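Side-chain contacts in beta-mannosidase (Trichoderma harzianum, PDB 4CVU), which probably hydrolyses beta-mannosides, releasing terminal beta-D-mannose units from their non-reducing ends as a fungal glycoside hydrolase of family 2: residues I518-L521 against F522-A526; D459-A462 against N463-E467; E545-L548 against D549-V552. All coordinates share one frame; numbering follows the deposited sequence.

In the fold
Interaction 2 comes first along the chain, two turns near the start of helix 458-475, between strands 442-446 and 481-485. Interaction 1 follows in the last half of helix 506-528, and interaction 3 makes the turn between the short strands 545-546 and 554-556. The three are in series, each between neighbouring segments; none nests in or crosses another, and only interaction 3 closes a loop. Interaction 1 sits in the middle: it touches both others, centre to centre about 12 Å from interaction 2 and about 11 Å from interaction 3, so two helices and a hairpin are joined. Interactions 1 and 3 also share the mannose of chain E.

Interaction 1: I518-L521 against F522-A526; sequences ITTL and FNVLA. With MAN (alpha-D-mannopyranose), chain E.
Asn-523 reaches back one turn to Thr-519 within the alpha-helix 506-528, the second of two helices between the parallel strands 481-485 and 534-535 in the (beta/alpha)8 barrel of the enzyme. Its CB lies 3.3 Å from Thr-519 O, already close to the carbonyl that the amide will grip. A chi1 of -93°, off the usual staggered position, brings CG to 3.6 Å from Thr-519 O, and the amide then turns ND2 to that oxygen and OD1 to the sugar. ND2 meets Thr-519 O at 3.0 Å and uses a lone pair in the carbonyl plane; the oxygen lies in the amide plane as well, which makes this a well-aimed bond. OD1 faces the sugar and accepts a hydrogen bond from O4 of the mannose of chain E, 2.8 Å away, part of a glycan attached to the protein. The amide is thus held at both ends, which fixes its rotation.

The backbone bonds around it are less even. Phe-522 N donates to Ile-518 O at 2.9 Å but comes in tilted 34° from the carbonyl plane. The helix also has a wider pi-type turn at 518-520. Thr-519 OG1 is taken by Pro-551 O, and Thr-520 OG1 by Asn-515 O. At the next residue, Val-524 has CG2 beside its own backbone N, and this methyl rests 3.2 Å from Thr-520 O.

Interaction 2: D459-A462 against N463-E467; sequences DFKA and NVVGE. With MAN (alpha-D-mannopyranose), chain B.
Phe-460 and Val-464 make the tight side of this part of the helix. Val-464 CG2 lies 3.7 Å from Phe-460 CE2, with CD2 and CZ of the ring not much farther, and the two side chains cross obliquely. Phe-460 carries its CG anti to the backbone N (chi1 -178°), which brings CE2 within range of the methyl four residues on. The same methyl stands 3.5 Å from Phe-460 O, the acceptor of the Val-464 N bond at 2.9 Å. Both residues are buried: Phe-460 packs on Pro-455, and Val-464 on Phe-449 and on Leu-521 of helix 506-528.

One residue along, the fit is slacker. Lys-461 and Val-465 run side by side in the same direction, but Lys-461 CG comes no closer than 4.2 Å to Val-465 CG2. The lysine chain then bends at chi3 (-70°) as it passes over Asn-515 and Thr-520. Val-465 also packs on Thr-520 of helix 506-528, and its CG1 looks the other way, to O6 of the mannose of chain B at 3.6 Å, part of a glycan carried by the protein. Cut back to an alanine, Val-465 would lose both methyls, which would probably open a gap beside Thr-520 and leave that mannose O6 and Lys-461 CG without their present neighbours.

Asp-459 and Ala-462 form the solvent side of these two turns. Asn-463 is buried instead: its OD1 takes Arg-133 NH1 and Asn-130 ND2, while its ND2 donates to Asp-129 O. All of this belongs to the crossover helix of a beta-alpha-beta unit, strand 442-446, helix 458-475 and parallel strand 481-485, the repeating element of the (beta/alpha)8 barrel typical of family 2 glycoside hydrolases.

Interaction 3: E545-L548 against D549-V552; sequences EIDL and DLPV. With CD (cadmium ion), chain P; MAN (alpha-D-mannopyranose), chain C; MAN (alpha-D-mannopyranose), chain E.
Asp-547 and Asp-549 meet over a cadmium ion at a surface turn, with Leu-550 packed beside Asp-547. Asp-547 chelates the metal through both oxygens, OD2 at 2.4 Å and OD1 at a longer 2.7 Å; Asp-549 adds OD2 at 2.4 Å. The two carboxylates cross at an angle, their planes 78° apart, and the cation between them probably offsets the charge of one against the other. A water also sits on the metal, though its distance is too short to trust.

The first carboxylate has a second task. Asp-547 OD1 accepts the backbone N of Asp-549 at 2.9 Å, from well above the carboxylate plane, and closes an Asx turn. CG stands anti to the backbone N (chi1 -177°), which carries OD1 forward to within reach of that N-H. Inside the same stretch runs a type I beta turn from Asp-547 to Leu-550, closed by Leu-550 N on Asp-547 O at 3.0 Å. Leu-550 then folds its side chain back beside the aspartate, CD1 lying 3.8 Å from Asp-547 CB.

Facing the glycan, a water donates to Leu-548 O (2.9 Å) and Leu-550 O (3.2 Å) and reaches O4 of the mannose of chain E.

The turn links the antiparallel strands 545-546 and 554-556, which pair through Glu-545 with Val-555. Leu-550 leans on Val-555, while Ile-546, Leu-548 and Val-552 pack against helix 506-528 at Phe-522, Asn-523 and Ile-518.

Interaction 1: I518-L521 against F522-A526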
loop_
_atom_site.group_PDB
_atom_site.type_symbol
_atom_site.label_atom_id
_atom_site.label_comp_id
_atom_site.label_asym_id
_atom_site.label_seq_id
_atom_site.Cartn_x
_atom_site.Cartn_y
_atom_site.Cartn_z
ATOM N N ILE A 518 0.185 -41.834 23.758
ATOM C CA ILE A 518 0.272 -42.266 25.152
ATOM C C ILE A 518 1.444 -43.250 25.351
ATOM O O ILE A 518 2.400 -42.933 26.038
ATOM C CB ILE A 518 -1.058 -42.875 25.626
ATOM C CG1 ILE A 518 -2.198 -41.862 25.477
ATOM C CG2 ILE A 518 -0.956 -43.320 27.079
ATOM C CD1 ILE A 518 -3.565 -42.439 25.813
ATOM N N THR A 519 1.354 -44.431 24.739
ATOM C CA THR A 519 2.370 -45.478 24.882
ATOM C C THR A 519 3.747 -44.949 24.461
ATOM O O THR A 519 4.671 -45.006 25.240
ATOM C CB THR A 519 1.981 -46.762 24.109
ATOM O OG1 THR A 519 0.637 -47.149 24.431
ATOM C CG2 THR A 519 2.908 -47.926 24.461
ATOM N N THR A 520 3.883 -44.373 23.275
ATOM C CA THR A 520 5.208 -43.896 22.833
ATOM C C THR A 520 5.567 -42.588 23.535
ATOM O O THR A 520 6.564 -42.510 24.256
ATOM C CB THR A 520 5.274 -43.669 21.319
ATOM O OG1 THR A 520 4.844 -44.845 20.643
ATOM C CG2 THR A 520 6.697 -43.332 20.871
ATOM N N LEU A 521 4.724 -41.579 23.342
ATOM C CA LEU A 521 5.024 -40.232 23.834
ATOM C C LEU A 521 5.090 -40.097 25.369
ATOM O O LEU A 521 6.002 -39.461 25.878
ATOM C CB LEU A 521 4.055 -39.209 23.224
ATOM C CG LEU A 521 4.477 -38.530 21.901
ATOM C CD1 LEU A 521 5.144 -39.435 20.895
ATOM C CD2 LEU A 521 3.297 -37.845 21.253
ATOM N N PHE A 522 4.143 -40.655 26.111
ATOM C CA PHE A 522 4.239 -40.534 27.584
ATOM C C PHE A 522 5.480 -41.241 28.120
ATOM O O PHE A 522 6.114 -40.762 29.055
ATOM C CB PHE A 522 3.002 -41.075 28.317
ATOM C CG PHE A 522 3.057 -40.897 29.824
ATOM C CD1 PHE A 522 3.263 -39.641 30.374
ATOM C CD2 PHE A 522 2.886 -41.981 30.685
ATOM C CE1 PHE A 522 3.294 -39.441 31.750
ATOM C CE2 PHE A 522 2.921 -41.801 32.065
ATOM C CZ PHE A 522 3.135 -40.530 32.601
ATOM N N ASN A 523 5.802 -42.412 27.556
ATOM C CA ASN A 523 7.050 -43.098 27.936
ATOM C C ASN A 523 8.273 -42.276 27.634
ATOM O O ASN A 523 9.133 -42.170 28.460
ATOM C CB ASN A 523 7.176 -44.488 27.303
ATOM C CG ASN A 523 6.634 -45.545 28.213
ATOM O OD1 ASN A 523 7.228 -45.792 29.264
ATOM N ND2 ASN A 523 5.495 -46.148 27.861
ATOM N N VAL A 524 8.312 -41.642 26.465
ATOM C CA VAL A 524 9.454 -40.767 26.114
ATOM C C VAL A 524 9.596 -39.584 27.080
ATOM O O VAL A 524 10.703 -39.279 27.549
ATOM C CB VAL A 524 9.369 -40.236 24.679
ATOM C CG1 VAL A 524 10.433 -39.172 24.423
ATOM C CG2 VAL A 524 9.542 -41.355 23.673
ATOM N N LEU A 525 8.500 -38.918 27.413
ATOM C CA LEU A 525 8.561 -37.808 28.385
ATOM C C LEU A 525 9.009 -38.284 29.781
ATOM O O LEU A 525 9.859 -37.644 30.430
ATOM C CB LEU A 525 7.207 -37.135 28.538
ATOM C CG LEU A 525 7.105 -36.086 29.652
ATOM C CD1 LEU A 525 8.146 -34.990 29.484
ATOM C CD2 LEU A 525 5.716 -35.475 29.646
ATOM N N ALA A 526 8.359 -39.348 30.250
ATOM C CA ALA A 526 8.689 -39.935 31.546
ATOM C C ALA A 526 10.156 -40.413 31.638
ATOM O O ALA A 526 10.786 -40.282 32.692
ATOM C CB ALA A 526 7.736 -41.071 31.906
HETATM C C1 MAN E . 10.720 -49.428 28.830
HETATM C C2 MAN E . 9.376 -50.012 28.429
HETATM C C3 MAN E . 8.219 -49.082 28.846
HETATM C C4 MAN E . 8.317 -48.873 30.360
HETATM C C5 MAN E . 9.689 -48.262 30.664
HETATM C C6 MAN E . 9.925 -48.008 32.140
HETATM O O2 MAN E . 9.284 -51.265 29.142
HETATM O O3 MAN E . 6.953 -49.674 28.537
HETATM O O4 MAN E . 7.194 -48.100 30.833
HETATM O O5 MAN E . 10.737 -49.139 30.233
HETATM O O6 MAN E . 11.248 -47.482 32.325
#

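Interaction 2: D459-A462 against N463-E467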
loop_
_atom_site.group_PDB
_atom_site.type_symbol
_atom_site.label_atom_id
_atom_site.label_comp_id
_atom_site.label_asym_id
_atom_site.label_seq_id
_atom_site.Cartn_x
_atom_site.Cartn_y
_atom_site.Cartn_z
ATOM N N ASP A 459 8.320 -45.820 10.595
ATOM C CA ASP A 459 9.250 -44.745 10.229
ATOM C C ASP A 459 8.767 -43.374 10.746
ATOM O O ASP A 459 9.573 -42.593 11.241
ATOM C CB ASP A 459 9.465 -44.672 8.706
ATOM C CG ASP A 459 10.480 -45.709 8.207
ATOM O OD1 ASP A 459 11.194 -46.329 9.031
ATOM O OD2 ASP A 459 10.589 -45.883 6.980
ATOM N N PHE A 460 7.463 -43.115 10.615
ATOM C CA PHE A 460 6.862 -41.843 11.097
ATOM C C PHE A 460 7.059 -41.711 12.602
ATOM O O PHE A 460 7.588 -40.707 13.089
ATOM C CB PHE A 460 5.373 -41.766 10.737
ATOM C CG PHE A 460 4.703 -40.459 11.151
ATOM C CD1 PHE A 460 4.772 -39.335 10.333
ATOM C CD2 PHE A 460 3.988 -40.380 12.346
ATOM C CE1 PHE A 460 4.149 -38.142 10.696
ATOM C CE2 PHE A 460 3.365 -39.190 12.723
ATOM C CZ PHE A 460 3.442 -38.076 11.896
ATOM N N LYS A 461 6.685 -42.753 13.330
ATOM C CA LYS A 461 6.945 -42.793 14.773
ATOM C C LYS A 461 8.415 -42.580 15.120
ATOM O O LYS A 461 8.738 -41.792 16.025
ATOM C CB LYS A 461 6.486 -44.108 15.366
ATOM C CG LYS A 461 6.665 -44.215 16.866
ATOM C CD LYS A 461 6.556 -45.669 17.355
ATOM C CE LYS A 461 5.131 -46.180 17.250
ATOM N NZ LYS A 461 5.083 -47.660 17.308
ATOM N N ALA A 462 9.304 -43.284 14.437
ATOM C CA ALA A 462 10.732 -43.124 14.740
ATOM C C ALA A 462 11.131 -41.636 14.608
ATOM O O ALA A 462 11.841 -41.112 15.446
ATOM C CB ALA A 462 11.587 -43.999 13.841
ATOM N N ASN A 463 10.615 -40.972 13.571
ATOM C CA ASN A 463 10.888 -39.552 13.335
ATOM C C ASN A 463 10.313 -38.704 14.480
ATOM O O ASN A 463 11.005 -37.895 15.057
ATOM C CB ASN A 463 10.305 -39.096 11.977
ATOM C CG ASN A 463 10.920 -37.799 11.468
ATOM O OD1 ASN A 463 11.766 -37.206 12.105
ATOM N ND2 ASN A 463 10.474 -37.351 10.310
ATOM N N VAL A 464 9.063 -38.965 14.836
ATOM C CA VAL A 464 8.420 -38.270 15.964
ATOM C C VAL A 464 9.236 -38.439 17.244
ATOM O O VAL A 464 9.457 -37.487 17.999
ATOM C CB VAL A 464 6.967 -38.775 16.184
ATOM C CG1 VAL A 464 6.438 -38.294 17.516
ATOM C CG2 VAL A 464 6.050 -38.277 15.069
ATOM N N VAL A 465 9.693 -39.672 17.508
ATOM C CA VAL A 465 10.468 -39.953 18.720
ATOM C C VAL A 465 11.769 -39.152 18.727
ATOM O O VAL A 465 12.173 -38.640 19.763
ATOM C CB VAL A 465 10.731 -41.487 18.869
ATOM C CG1 VAL A 465 11.842 -41.752 19.860
ATOM C CG2 VAL A 465 9.439 -42.214 19.271
ATOM N N GLY A 466 12.407 -38.997 17.572
ATOM C CA GLY A 466 13.581 -38.113 17.497
ATOM C C GLY A 466 13.174 -36.713 17.971
ATOM O O GLY A 466 13.861 -36.087 18.776
ATOM N N GLU A 467 12.011 -36.292 17.500
ATOM C CA GLU A 467 11.458 -34.956 17.795
ATOM C C GLU A 467 11.068 -34.806 19.243
ATOM O O GLU A 467 11.503 -33.861 19.892
ATOM C CB GLU A 467 10.285 -34.669 16.850
ATOM C CG GLU A 467 9.188 -33.772 17.360
ATOM C CD GLU A 467 8.081 -33.648 16.349
ATOM O OE1 GLU A 467 8.234 -34.171 15.231
ATOM O OE2 GLU A 467 7.045 -33.026 16.672
HETATM C C1 MAN B . 19.260 -41.279 19.433
HETATM C C2 MAN B . 19.614 -40.115 18.523
HETATM C C3 MAN B . 18.844 -38.870 18.950
HETATM C C4 MAN B . 17.349 -39.142 18.983
HETATM C C5 MAN B . 17.059 -40.404 19.801
HETATM C C6 MAN B . 15.608 -40.855 19.703
HETATM O O2 MAN B . 19.250 -40.449 17.210
HETATM O O3 MAN B . 19.149 -37.819 18.082
HETATM O O4 MAN B . 16.709 -38.037 19.613
HETATM O O5 MAN B . 17.865 -41.507 19.397
HETATM O O6 MAN B . 15.369 -41.905 20.640
#

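Interaction 3: E545-L548 against D549-V552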
loop_
_atom_site.group_PDB
_atom_site.type_symbol
_atom_site.label_atom_id
_atom_site.label_comp_id
_atom_site.label_asym_id
_atom_site.label_seq_id
_atom_site.Cartn_x
_atom_site.Cartn_y
_atom_site.Cartn_z
ATOM N N GLU A 545 -6.403 -44.041 35.276
ATOM C CA GLU A 545 -5.165 -44.581 35.881
ATOM C C GLU A 545 -3.947 -44.046 35.133
ATOM O O GLU A 545 -4.027 -43.780 33.927
ATOM C CB GLU A 545 -5.073 -46.110 35.752
ATOM C CG GLU A 545 -6.352 -46.896 35.989
ATOM C CD GLU A 545 -6.641 -47.136 37.461
ATOM O OE1 GLU A 545 -5.767 -46.837 38.311
ATOM O OE2 GLU A 545 -7.753 -47.636 37.772
ATOM N N ILE A 546 -2.839 -43.909 35.853
ATOM C CA ILE A 546 -1.534 -43.714 35.253
ATOM C C ILE A 546 -0.585 -44.735 35.873
ATOM O O ILE A 546 -0.351 -44.716 37.071
ATOM C CB ILE A 546 -0.967 -42.321 35.472
ATOM C CG1 ILE A 546 -1.911 -41.298 34.821
ATOM C CG2 ILE A 546 0.414 -42.217 34.853
ATOM C CD1 ILE A 546 -1.483 -39.862 34.987
ATOM N N ASP A 547 -0.055 -45.623 35.037
ATOM C CA ASP A 547 0.851 -46.668 35.531
ATOM C C ASP A 547 1.702 -47.200 34.400
ATOM O O ASP A 547 1.180 -47.802 33.447
ATOM C CB ASP A 547 0.046 -47.777 36.171
ATOM C CG ASP A 547 0.927 -48.859 36.776
ATOM O OD1 ASP A 547 2.171 -48.846 36.593
ATOM O OD2 ASP A 547 0.323 -49.701 37.424
ATOM N N LEU A 548 3.011 -46.986 34.504
ATOM C CA LEU A 548 3.942 -47.397 33.451
ATOM C C LEU A 548 4.010 -48.922 33.240
ATOM O O LEU A 548 4.523 -49.366 32.212
ATOM C CB LEU A 548 5.342 -46.811 33.681
ATOM C CG LEU A 548 5.503 -45.300 33.408
ATOM C CD1 LEU A 548 6.896 -44.799 33.778
ATOM C CD2 LEU A 548 5.231 -44.954 31.955
ATOM N N ASP A 549 3.476 -49.704 34.186
ATOM C CA ASP A 549 3.356 -51.164 34.011
ATOM C C ASP A 549 2.258 -51.568 33.015
ATOM O O ASP A 549 2.209 -52.714 32.592
ATOM C CB ASP A 549 3.133 -51.865 35.368
ATOM C CG ASP A 549 4.364 -51.750 36.303
ATOM O OD1 ASP A 549 5.467 -52.136 35.892
ATOM O OD2 ASP A 549 4.233 -51.229 37.421
ATOM N N LEU A 550 1.371 -50.642 32.658
ATOM C CA LEU A 550 0.263 -50.937 31.737
ATOM C C LEU A 550 0.692 -50.776 30.278
ATOM O O LEU A 550 1.543 -49.927 29.965
ATOM C CB LEU A 550 -0.946 -50.023 32.028
ATOM C CG LEU A 550 -1.570 -50.155 33.419
ATOM C CD1 LEU A 550 -2.525 -48.987 33.695
ATOM C CD2 LEU A 550 -2.297 -51.489 33.573
ATOM N N PRO A 551 0.115 -51.591 29.380
ATOM C CA PRO A 551 0.453 -51.476 27.960
ATOM C C PRO A 551 0.119 -50.095 27.400
ATOM O O PRO A 551 0.896 -49.558 26.612
ATOM C CB PRO A 551 -0.360 -52.587 27.283
ATOM C CG PRO A 551 -1.342 -53.056 28.284
ATOM C CD PRO A 551 -0.834 -52.688 29.645
ATOM N N VAL A 552 -1.015 -49.534 27.816
ATOM C CA VAL A 552 -1.310 -48.094 27.616
ATOM C C VAL A 552 -1.254 -47.394 28.987
ATOM O O VAL A 552 -2.210 -47.494 29.769
ATOM C CB VAL A 552 -2.686 -47.854 26.980
ATOM C CG1 VAL A 552 -2.783 -46.407 26.508
ATOM C CG2 VAL A 552 -2.949 -48.836 25.839
HETATM CD CD CD P . 2.119 -50.810 38.493
HETATM C C1 MAN C . 6.648 -55.042 29.319
HETATM C C2 MAN C . 6.512 -56.503 28.879
HETATM C C3 MAN C . 6.090 -56.516 27.420
HETATM C C4 MAN C . 4.741 -55.796 27.357
HETATM C C5 MAN C . 4.965 -54.348 27.778
HETATM C C6 MAN C . 3.669 -53.540 27.709
HETATM O O2 MAN C . 5.524 -57.149 29.674
HETATM O O3 MAN C . 6.014 -57.839 26.945
HETATM O O4 MAN C . 4.199 -55.853 26.065
HETATM O O5 MAN C . 5.435 -54.346 29.115
HETATM O O6 MAN C . 3.652 -52.548 28.726
HETATM C C1 MAN E . 10.720 -49.428 28.830
HETATM C C2 MAN E . 9.376 -50.012 28.429
HETATM C C3 MAN E . 8.219 -49.082 28.846
HETATM C C4 MAN E . 8.317 -48.873 30.360
HETATM C C5 MAN E . 9.689 -48.262 30.664
HETATM C C6 MAN E . 9.925 -48.008 32.140
HETATM O O2 MAN E . 9.284 -51.265 29.142
HETATM O O3 MAN E . 6.953 -49.674 28.537
HETATM O O4 MAN E . 7.194 -48.100 30.833
HETATM O O5 MAN E . 10.737 -49.139 30.233
HETATM O O6 MAN E . 11.248 -47.482 32.325
HETATM O O HOH W 1 4.182 -48.176 29.574
HETATM O O HOH W 2 2.897 -49.807 39.814
#